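Local coordinates for PhnB protein (Bacillus cereus, PDB 3OMS) that is of unknown function but belongs to the glyoxalase clan and may be a 3-demethylubiquinone-9 3-methyltransferase, at residues Ile11-Met16 / Gln64-Ile69; Asn26-Leu31 / Ala57-Asn62; Met83-Thr88 / Tyr128-Gln133. All coordinates share one frame; numbering follows the deposited sequence.

Overall arrangement
From the N terminus, strand 11-17 leads into helix 21-29, and the chain then runs through strands 37-42 and 54-61 before strand 64-70 returns beside the first strand; contact 1 closes this loop of 47 residues. Contact 2 is nested inside it and lays the end of helix 21-29 on strand 54-61, the neighbour of strand 64-70. Contact 3 follows in series, joining strand 83-89 to 131-136 in a second sheet and closing a loop of 39 residues through helix 92-103 and strands 107-111 and 121-125. The two sheets meet where Thr13 and Phe66 touch Leu85, while Tyr28 of contact 2 packs on Val130 and Trp132. All three contacts also touch the second subunit.

Contact 1 of 3, residues Ile11-Met16 / Gln64-Ile69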
loop_
_atom_site.group_PDB
_atom_site.type_symbol
_atom_site.label_atom_id
_atom_site.label_comp_id
_atom_site.label_asym_id
_atom_site.label_seq_id
_atom_site.Cartn_x
_atom_site.Cartn_y
_atom_site.Cartn_z
ATOM N N ILE A 11 8.864 -6.507 2.647
ATOM C CA ILE A 11 8.102 -5.343 2.190
ATOM C C ILE A 11 6.907 -5.119 3.117
ATOM O O ILE A 11 6.059 -6.032 3.383
ATOM C CB ILE A 11 7.673 -5.504 0.758
ATOM C CG1 ILE A 11 8.903 -5.714 -0.140
ATOM C CG2 ILE A 11 6.784 -4.309 0.323
ATOM C CD1 ILE A 11 8.557 -6.103 -1.436
ATOM N N THR A 12 6.900 -3.924 3.692
ATOM C CA THR A 12 5.896 -3.517 4.634
ATOM C C THR A 12 5.141 -2.307 4.114
ATOM O O THR A 12 5.746 -1.274 3.781
ATOM C CB THR A 12 6.489 -3.174 5.989
ATOM O OG1 THR A 12 7.166 -4.316 6.470
ATOM C CG2 THR A 12 5.434 -2.835 6.971
ATOM N N THR A 13 3.838 -2.430 4.035
ATOM C CA THR A 13 3.016 -1.298 3.623
ATOM C C THR A 13 2.966 -0.236 4.745
ATOM O O THR A 13 2.783 -0.576 5.916
ATOM C CB THR A 13 1.605 -1.834 3.149
ATOM O OG1 THR A 13 1.858 -2.700 2.034
ATOM C CG2 THR A 13 0.711 -0.652 2.751
ATOM N N PHE A 14 3.175 1.046 4.374
ATOM C CA PHE A 14 3.567 2.127 5.270
ATOM C C PHE A 14 2.615 3.303 4.993
ATOM O O PHE A 14 2.526 3.835 3.848
ATOM C CB PHE A 14 4.994 2.540 4.976
ATOM C CG PHE A 14 5.615 3.546 5.934
ATOM C CD1 PHE A 14 6.693 3.173 6.737
ATOM C CD2 PHE A 14 5.221 4.894 5.934
ATOM C CE1 PHE A 14 7.312 4.076 7.569
ATOM C CE2 PHE A 14 5.853 5.800 6.760
ATOM C CZ PHE A 14 6.926 5.361 7.576
ATOM N N LEU A 15 1.870 3.685 6.030
ATOM C CA LEU A 15 0.866 4.722 5.914
ATOM C C LEU A 15 1.309 6.011 6.627
ATOM O O LEU A 15 1.667 6.002 7.811
ATOM C CB LEU A 15 -0.477 4.202 6.457
ATOM C CG LEU A 15 -1.270 3.160 5.650
ATOM C CD1 LEU A 15 -0.592 1.773 5.496
ATOM C CD2 LEU A 15 -2.661 2.993 6.303
HETATM N N MSE A 16 1.281 7.136 5.888
HETATM C CA MSE A 16 1.611 8.404 6.429
HETATM C C MSE A 16 0.357 9.281 6.594
HETATM O O MSE A 16 -0.253 9.714 5.596
HETATM C CB MSE A 16 2.629 9.094 5.520
HETATM C CG MSE A 16 3.103 10.440 6.029
HETATM SE SE MSE A 16 4.618 11.124 5.000
HETATM C CE MSE A 16 3.681 11.331 3.356
ATOM N N GLN A 64 -0.070 -9.710 9.654
ATOM C CA GLN A 64 0.796 -9.007 8.701
ATOM C C GLN A 64 1.178 -7.657 9.276
ATOM O O GLN A 64 0.325 -6.932 9.719
ATOM C CB GLN A 64 0.082 -8.802 7.364
ATOM C CG GLN A 64 0.898 -8.050 6.301
ATOM C CD GLN A 64 0.140 -7.861 4.979
ATOM O OE1 GLN A 64 -0.968 -8.376 4.804
ATOM N NE2 GLN A 64 0.719 -7.081 4.064
ATOM N N GLU A 65 2.454 -7.334 9.257
ATOM C CA GLU A 65 2.906 -6.067 9.805
ATOM C C GLU A 65 2.630 -4.941 8.830
ATOM O O GLU A 65 2.844 -5.107 7.619
ATOM C CB GLU A 65 4.398 -6.060 10.144
ATOM C CG GLU A 65 4.780 -6.817 11.401
ATOM C CD GLU A 65 6.304 -6.965 11.570
ATOM O OE1 GLU A 65 7.080 -6.112 11.062
ATOM O OE2 GLU A 65 6.732 -7.958 12.199
ATOM N N PHE A 66 2.164 -3.831 9.387
ATOM C CA PHE A 66 2.004 -2.527 8.747
ATOM C C PHE A 66 2.746 -1.498 9.590
ATOM O O PHE A 66 2.972 -1.711 10.781
ATOM C CB PHE A 66 0.533 -2.182 8.609
ATOM C CG PHE A 66 -0.167 -3.064 7.619
ATOM C CD1 PHE A 66 -0.331 -2.639 6.277
ATOM C CD2 PHE A 66 -0.561 -4.338 7.966
ATOM C CE1 PHE A 66 -0.903 -3.457 5.361
ATOM C CE2 PHE A 66 -1.153 -5.181 7.031
ATOM C CZ PHE A 66 -1.319 -4.752 5.724
HETATM N N MSE A 67 3.189 -0.411 8.958
HETATM C CA MSE A 67 3.776 0.693 9.653
HETATM C C MSE A 67 2.985 1.963 9.398
HETATM O O MSE A 67 2.359 2.159 8.318
HETATM C CB MSE A 67 5.219 0.852 9.212
HETATM C CG MSE A 67 6.112 -0.267 9.646
HETATM SE SE MSE A 67 7.771 -0.235 8.646
HETATM C CE MSE A 67 8.612 1.221 9.533
ATOM N N CYS A 68 3.014 2.872 10.377
ATOM C CA CYS A 68 2.474 4.223 10.140
ATOM C C CYS A 68 3.239 5.252 10.902
ATOM O O CYS A 68 3.995 4.946 11.827
ATOM C CB CYS A 68 0.961 4.288 10.460
ATOM S SG CYS A 68 0.569 4.021 12.213
ATOM N N ILE A 69 3.102 6.504 10.442
ATOM C CA ILE A 69 3.599 7.660 11.128
ATOM C C ILE A 69 2.575 8.794 11.042
ATOM O O ILE A 69 1.703 8.757 10.176
ATOM C CB ILE A 69 4.919 8.204 10.516
ATOM C CG1 ILE A 69 4.665 8.827 9.122
ATOM C CG2 ILE A 69 6.029 7.137 10.466
ATOM C CD1 ILE A 69 5.888 9.419 8.452
HETATM O O HOH W 1 7.782 -4.936 9.041
HETATM O O HOH W 2 2.494 -4.767 4.963
#
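Phe14 is wedged between Met67 and Ile69, the three side chains sharing one face of a parallel strand pair. A chi1 of -173° carries its ring toward the other strand: CD1 meets Met67 CB at 3.7 Å and CZ meets Ile69 CG2 at 3.5 Å. The selenium of Met67 (selenomethionine) lies at the ring edge, 5.3 Å from the Phe14 centroid, a Met-aromatic contact. Beyond the ring Met16 CG runs alongside Ile69 CG1. On the other face Thr13 CB lies 3.7 Å from Phe66 CE1, the two side chains running side by side. Three backbone bonds hold the pair, the shortest from Leu15 N to Met67 O at 2.8 Å. Thr12 still packs its CG2 on Met67 CG (3.8 Å), but beside partly exposed Glu65 water enters: one accepts from Thr13 N at 2.9 Å and donates to Glu65 O at 2.7 Å. This is the parallel pairing of first and last strands of a beta-alpha-beta-beta-beta module, as in glyoxalase-fold proteins. Strand 54-61 flanks 64-69, helix 21-29 touches Cys68, and residues 11-15 form an antiparallel ladder with a strand of the second subunit, where Thr13 OG1 bonds Thr13 OG1 of that subunit.

Contact 2 of 3, residues Asn26-Leu31 / Ala57-Asn62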
loop_
_atom_site.group_PDB
_atom_site.type_symbol
_atom_site.label_atom_id
_atom_site.label_comp_id
_atom_site.label_asym_id
_atom_site.label_seq_id
_atom_site.Cartn_x
_atom_site.Cartn_y
_atom_site.Cartn_z
ATOM N N ASN A 26 -5.707 2.138 16.019
ATOM C CA ASN A 26 -6.648 1.555 16.971
ATOM C C ASN A 26 -7.926 1.074 16.271
ATOM O O ASN A 26 -8.462 0.000 16.587
ATOM C CB ASN A 26 -6.915 2.533 18.141
ATOM C CG ASN A 26 -5.778 2.488 19.192
ATOM O OD1 ASN A 26 -5.653 1.533 19.913
ATOM N ND2 ASN A 26 -4.967 3.490 19.235
ATOM N N PHE A 27 -8.387 1.842 15.292
ATOM C CA PHE A 27 -9.576 1.470 14.506
ATOM C C PHE A 27 -9.313 0.236 13.690
ATOM O O PHE A 27 -10.068 -0.741 13.791
ATOM C CB PHE A 27 -9.979 2.642 13.607
ATOM C CG PHE A 27 -11.143 2.348 12.690
ATOM C CD1 PHE A 27 -12.347 1.879 13.191
ATOM C CD2 PHE A 27 -11.042 2.621 11.334
ATOM C CE1 PHE A 27 -13.449 1.662 12.339
ATOM C CE2 PHE A 27 -12.115 2.423 10.484
ATOM C CZ PHE A 27 -13.309 1.942 10.974
ATOM N N TYR A 28 -8.202 0.215 12.947
ATOM C CA TYR A 28 -7.931 -0.912 12.026
ATOM C C TYR A 28 -7.717 -2.224 12.769
ATOM O O TYR A 28 -8.218 -3.272 12.374
ATOM C CB TYR A 28 -6.710 -0.633 11.155
ATOM C CG TYR A 28 -6.868 0.558 10.230
ATOM C CD1 TYR A 28 -8.139 0.987 9.764
ATOM C CD2 TYR A 28 -5.756 1.239 9.786
ATOM C CE1 TYR A 28 -8.231 2.065 8.919
ATOM C CE2 TYR A 28 -5.840 2.310 8.993
ATOM C CZ TYR A 28 -7.077 2.734 8.537
ATOM O OH TYR A 28 -7.069 3.797 7.682
ATOM N N THR A 29 -6.981 -2.170 13.865
ATOM C CA THR A 29 -6.692 -3.386 14.587
ATOM C C THR A 29 -7.960 -3.958 15.258
ATOM O O THR A 29 -7.965 -5.106 15.654
ATOM C CB THR A 29 -5.592 -3.222 15.635
ATOM O OG1 THR A 29 -5.947 -2.182 16.524
ATOM C CG2 THR A 29 -4.239 -2.899 15.008
ATOM N N SER A 30 -9.031 -3.178 15.366
ATOM C CA SER A 30 -10.311 -3.702 15.883
ATOM C C SER A 30 -11.167 -4.474 14.858
ATOM O O SER A 30 -12.174 -5.116 15.237
ATOM C CB SER A 30 -11.147 -2.546 16.442
ATOM O OG SER A 30 -11.846 -1.833 15.404
ATOM N N LEU A 31 -10.779 -4.451 13.585
ATOM C CA LEU A 31 -11.627 -4.927 12.503
ATOM C C LEU A 31 -11.342 -6.349 12.100
ATOM O O LEU A 31 -12.170 -6.983 11.453
ATOM C CB LEU A 31 -11.420 -4.059 11.251
ATOM C CG LEU A 31 -11.766 -2.580 11.388
ATOM C CD1 LEU A 31 -11.491 -1.893 10.056
ATOM C CD2 LEU A 31 -13.209 -2.405 11.817
ATOM N N ALA A 57 5.057 3.862 14.337
ATOM C CA ALA A 57 4.316 2.759 14.958
ATOM C C ALA A 57 4.247 1.574 14.005
ATOM O O ALA A 57 4.170 1.753 12.765
ATOM C CB ALA A 57 2.895 3.212 15.367
ATOM N N THR A 58 4.282 0.368 14.586
ATOM C CA THR A 58 4.129 -0.898 13.859
ATOM C C THR A 58 2.939 -1.602 14.437
ATOM O O THR A 58 2.751 -1.629 15.646
ATOM C CB THR A 58 5.354 -1.790 13.987
ATOM O OG1 THR A 58 6.467 -1.127 13.384
ATOM C CG2 THR A 58 5.139 -3.222 13.370
ATOM N N PHE A 59 2.096 -2.150 13.563
ATOM C CA PHE A 59 0.935 -2.923 13.997
ATOM C C PHE A 59 0.712 -4.053 13.055
ATOM O O PHE A 59 1.206 -4.025 11.915
ATOM C CB PHE A 59 -0.318 -2.056 14.074
ATOM C CG PHE A 59 -0.728 -1.418 12.785
ATOM C CD1 PHE A 59 -1.897 -1.837 12.106
ATOM C CD2 PHE A 59 -0.032 -0.300 12.284
ATOM C CE1 PHE A 59 -2.318 -1.195 10.937
ATOM C CE2 PHE A 59 -0.449 0.314 11.082
ATOM C CZ PHE A 59 -1.595 -0.137 10.417
ATOM N N THR A 60 -0.060 -5.052 13.484
ATOM C CA THR A 60 -0.384 -6.152 12.602
ATOM C C THR A 60 -1.888 -6.096 12.229
ATOM O O THR A 60 -2.719 -5.626 13.002
ATOM C CB THR A 60 -0.078 -7.495 13.223
ATOM O OG1 THR A 60 -0.802 -7.608 14.472
ATOM C CG2 THR A 60 1.420 -7.681 13.418
ATOM N N LEU A 61 -2.192 -6.534 11.006
ATOM C CA LEU A 61 -3.536 -6.853 10.600
ATOM C C LEU A 61 -3.526 -8.303 10.153
ATOM O O LEU A 61 -2.822 -8.689 9.194
ATOM C CB LEU A 61 -3.992 -5.893 9.495
ATOM C CG LEU A 61 -4.048 -4.375 9.769
ATOM C CD1 LEU A 61 -4.473 -3.600 8.504
ATOM C CD2 LEU A 61 -4.950 -3.996 10.998
ATOM N N ASN A 62 -4.234 -9.136 10.910
ATOM C CA ASN A 62 -4.205 -10.579 10.734
ATOM C C ASN A 62 -2.805 -11.106 10.624
ATOM O O ASN A 62 -2.518 -11.904 9.733
ATOM C CB ASN A 62 -5.012 -10.974 9.492
ATOM C CG ASN A 62 -5.475 -12.446 9.496
ATOM O OD1 ASN A 62 -5.160 -13.191 8.568
ATOM N ND2 ASN A 62 -6.198 -12.866 10.529
#
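The backbone at the end of helix 21-29 lies close over strand 57-61, the CA atoms of Thr29 and Leu61 being 6.2 Å apart, with no hydrogen bond between the two segments. Contact therefore rests on apolar groups. Leu61 supplies the nearest one: its CD2 methyl reaches 3.6 Å from Tyr28 O and 3.8 Å from Tyr28 CB, so that a single methyl meets both the backbone and the root of the tyrosine side chain. Thr29 comes in with CG2, which stands 3.7 Å from Thr60 O and 3.9 Å from Phe59 CD1, crossing the phenylalanine at a slant. At a chi1 of 56° the Thr29 hydroxyl serves the helix instead, bonding Met25 O. Phe59 CE1 approaches the edge of the Tyr28 ring near CD2, a looser contact at 4.4 Å. Beyond CB the Tyr28 ring leads away from the strand; its OH is hydrogen-bonded to Asp126 OD2 and the ring meets Trp132 edge-to-face. Near the C-terminal end of the helix, Phe27 O accepts two hydrogens, from Ser30 OG at 2.6 Å, in the carbonyl plane and on a lone pair, and from Ser30 N at 3.1 Å. Thr60 OG1 is held by Glu36 N on the approach to strand 37-42. A helix laid on one face of a mixed sheet with strand order 1-4-3-2 is characteristic of the beta-alpha-beta-beta-beta architecture of the glyoxalase family.

Contact 3 of 3, residues Met83-Thr88 / Tyr128-Gln133; sequences MSLYVT and YGVSWQ
Val87 N donates to Gln133 O over 2.7 Å, the shortest of the three backbone bonds joining these parallel strands; Gln133 N to Leu85 O and Leu85 N to Ser131 O continue the ladder. At its far end Gln133 NE2 bonds Ser84 OG, set between its own backbone N and carbonyl carbon (chi1 60°), at 3.0 Å; the oxygen lies within 3° of the amide plane, which should fix the amide's turn. OE1 sits at the edge of the Tyr86 ring, 3.6 Å from CD1, with amide and ring almost perpendicular (89°). The opposite face packs Leu85 against Trp132: CD1 stands over the six-membered ring, 3.8 Å from its centroid, in a CH-pi contact, while Val87 CG2 abuts the edge of the same indole 3.6 Å from CE3. Trp132 NE1 is hydrogen-bonded to Asp126 OD2, which should restrain the indole's rotation. At the start of the ladder, a water accepts from Ser131 N at 2.9 Å. Residues 83-87 form an antiparallel ladder with a strand of the second subunit, and Phe14 of that subunit packs on Gln133. First and last strands paired in parallel, in the order 1-4-3-2, recur in the beta-alpha-beta-beta-beta modules of glyoxalase-fold proteins.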
loop_
_atom_site.group_PDB
_atom_site.type_symbol
_atom_site.label_atom_id
_atom_site.label_comp_id
_atom_site.label_asym_id
_atom_site.label_seq_id
_atom_site.Cartn_x
_atom_site.Cartn_y
_atom_site.Cartn_z
HETATM N N MSE A 83 -3.245 3.117 -4.717
HETATM C CA MSE A 83 -2.758 2.000 -3.882
HETATM C C MSE A 83 -3.767 1.766 -2.803
HETATM O O MSE A 83 -4.015 2.681 -1.973
HETATM C CB MSE A 83 -1.389 2.258 -3.274
HETATM C CG MSE A 83 -0.785 0.920 -2.725
HETATM SE SE MSE A 83 0.918 1.234 -1.905
HETATM C CE MSE A 83 1.884 1.901 -3.502
ATOM N N SER A 84 -4.397 0.582 -2.874
ATOM C CA SER A 84 -5.464 0.174 -1.956
ATOM C C SER A 84 -5.140 -1.147 -1.215
ATOM O O SER A 84 -4.199 -1.899 -1.572
ATOM C CB SER A 84 -6.793 0.039 -2.696
ATOM O OG SER A 84 -6.728 -0.929 -3.735
ATOM N N LEU A 85 -5.911 -1.376 -0.165
ATOM C CA LEU A 85 -5.813 -2.588 0.624
ATOM C C LEU A 85 -6.986 -3.524 0.290
ATOM O O LEU A 85 -8.144 -3.197 0.534
ATOM C CB LEU A 85 -5.762 -2.234 2.104
ATOM C CG LEU A 85 -4.593 -1.318 2.514
ATOM C CD1 LEU A 85 -4.759 -0.962 4.022
ATOM C CD2 LEU A 85 -3.245 -1.934 2.241
ATOM N N TYR A 86 -6.653 -4.657 -0.299
ATOM C CA TYR A 86 -7.606 -5.599 -0.806
ATOM C C TYR A 86 -7.773 -6.694 0.241
ATOM O O TYR A 86 -6.810 -7.441 0.535
ATOM C CB TYR A 86 -7.084 -6.136 -2.113
ATOM C CG TYR A 86 -7.979 -7.042 -2.884
ATOM C CD1 TYR A 86 -8.810 -6.543 -3.874
ATOM C CD2 TYR A 86 -7.988 -8.428 -2.642
ATOM C CE1 TYR A 86 -9.638 -7.398 -4.609
ATOM C CE2 TYR A 86 -8.803 -9.276 -3.400
ATOM C CZ TYR A 86 -9.638 -8.736 -4.345
ATOM O OH TYR A 86 -10.425 -9.564 -5.086
ATOM N N VAL A 87 -8.994 -6.785 0.774
ATOM C CA VAL A 87 -9.278 -7.705 1.865
ATOM C C VAL A 87 -10.114 -8.877 1.403
ATOM O O VAL A 87 -11.153 -8.699 0.811
ATOM C CB VAL A 87 -10.033 -7.032 3.027
ATOM C CG1 VAL A 87 -10.119 -8.056 4.264
ATOM C CG2 VAL A 87 -9.342 -5.734 3.473
ATOM N N THR A 88 -9.670 -10.090 1.679
ATOM C CA THR A 88 -10.479 -11.247 1.333
ATOM C C THR A 88 -11.064 -11.791 2.650
ATOM O O THR A 88 -10.359 -12.011 3.601
ATOM C CB THR A 88 -9.699 -12.285 0.524
ATOM O OG1 THR A 88 -8.768 -12.931 1.390
ATOM C CG2 THR A 88 -8.969 -11.611 -0.658
ATOM N N TYR A 128 -10.347 8.200 6.968
ATOM C CA TYR A 128 -9.006 8.780 6.895
ATOM C C TYR A 128 -8.545 8.988 5.474
ATOM O O TYR A 128 -7.459 9.519 5.254
ATOM C CB TYR A 128 -8.010 7.883 7.689
ATOM C CG TYR A 128 -8.459 7.609 9.104
ATOM C CD1 TYR A 128 -8.404 8.605 10.071
ATOM C CD2 TYR A 128 -9.005 6.376 9.466
ATOM C CE1 TYR A 128 -8.857 8.388 11.354
ATOM C CE2 TYR A 128 -9.441 6.162 10.713
ATOM C CZ TYR A 128 -9.373 7.164 11.666
ATOM O OH TYR A 128 -9.845 6.935 12.938
ATOM N N GLY A 129 -9.314 8.499 4.498
ATOM C CA GLY A 129 -8.964 8.573 3.114
ATOM C C GLY A 129 -8.269 7.336 2.549
ATOM O O GLY A 129 -8.001 7.281 1.333
ATOM N N VAL A 130 -8.028 6.341 3.392
ATOM C CA VAL A 130 -7.369 5.099 2.986
ATOM C C VAL A 130 -8.340 4.216 2.199
ATOM O O VAL A 130 -9.508 4.058 2.612
ATOM C CB VAL A 130 -6.830 4.297 4.185
ATOM C CG1 VAL A 130 -6.274 2.884 3.706
ATOM C CG2 VAL A 130 -5.744 5.104 4.873
ATOM N N SER A 131 -7.902 3.727 1.034
ATOM C CA SER A 131 -8.800 2.982 0.121
ATOM C C SER A 131 -8.737 1.474 0.403
ATOM O O SER A 131 -7.627 0.834 0.424
ATOM C CB SER A 131 -8.413 3.241 -1.304
ATOM O OG SER A 131 -9.448 2.945 -2.225
ATOM N N TRP A 132 -9.929 0.908 0.580
ATOM C CA TRP A 132 -10.111 -0.502 0.891
ATOM C C TRP A 132 -11.059 -1.182 -0.108
ATOM O O TRP A 132 -12.147 -0.648 -0.459
ATOM C CB TRP A 132 -10.739 -0.639 2.259
ATOM C CG TRP A 132 -9.958 -0.160 3.428
ATOM C CD1 TRP A 132 -9.927 1.104 3.908
ATOM C CD2 TRP A 132 -9.147 -0.949 4.313
ATOM N NE1 TRP A 132 -9.162 1.164 5.039
ATOM C CE2 TRP A 132 -8.646 -0.077 5.301
ATOM C CE3 TRP A 132 -8.805 -2.299 4.370
ATOM C CZ2 TRP A 132 -7.826 -0.511 6.352
ATOM C CZ3 TRP A 132 -7.949 -2.726 5.386
ATOM C CH2 TRP A 132 -7.491 -1.834 6.382
ATOM N N GLN A 133 -10.651 -2.380 -0.544
ATOM C CA GLN A 133 -11.499 -3.233 -1.369
ATOM C C GLN A 133 -11.753 -4.472 -0.546
ATOM O O GLN A 133 -10.869 -4.997 0.154
ATOM C CB GLN A 133 -10.840 -3.676 -2.680
ATOM C CG GLN A 133 -10.518 -2.542 -3.652
ATOM C CD GLN A 133 -9.888 -3.071 -4.913
ATOM O OE1 GLN A 133 -10.492 -3.870 -5.637
ATOM N NE2 GLN A 133 -8.647 -2.652 -5.179
HETATM O O HOH W 3 -5.441 4.406 -0.324
#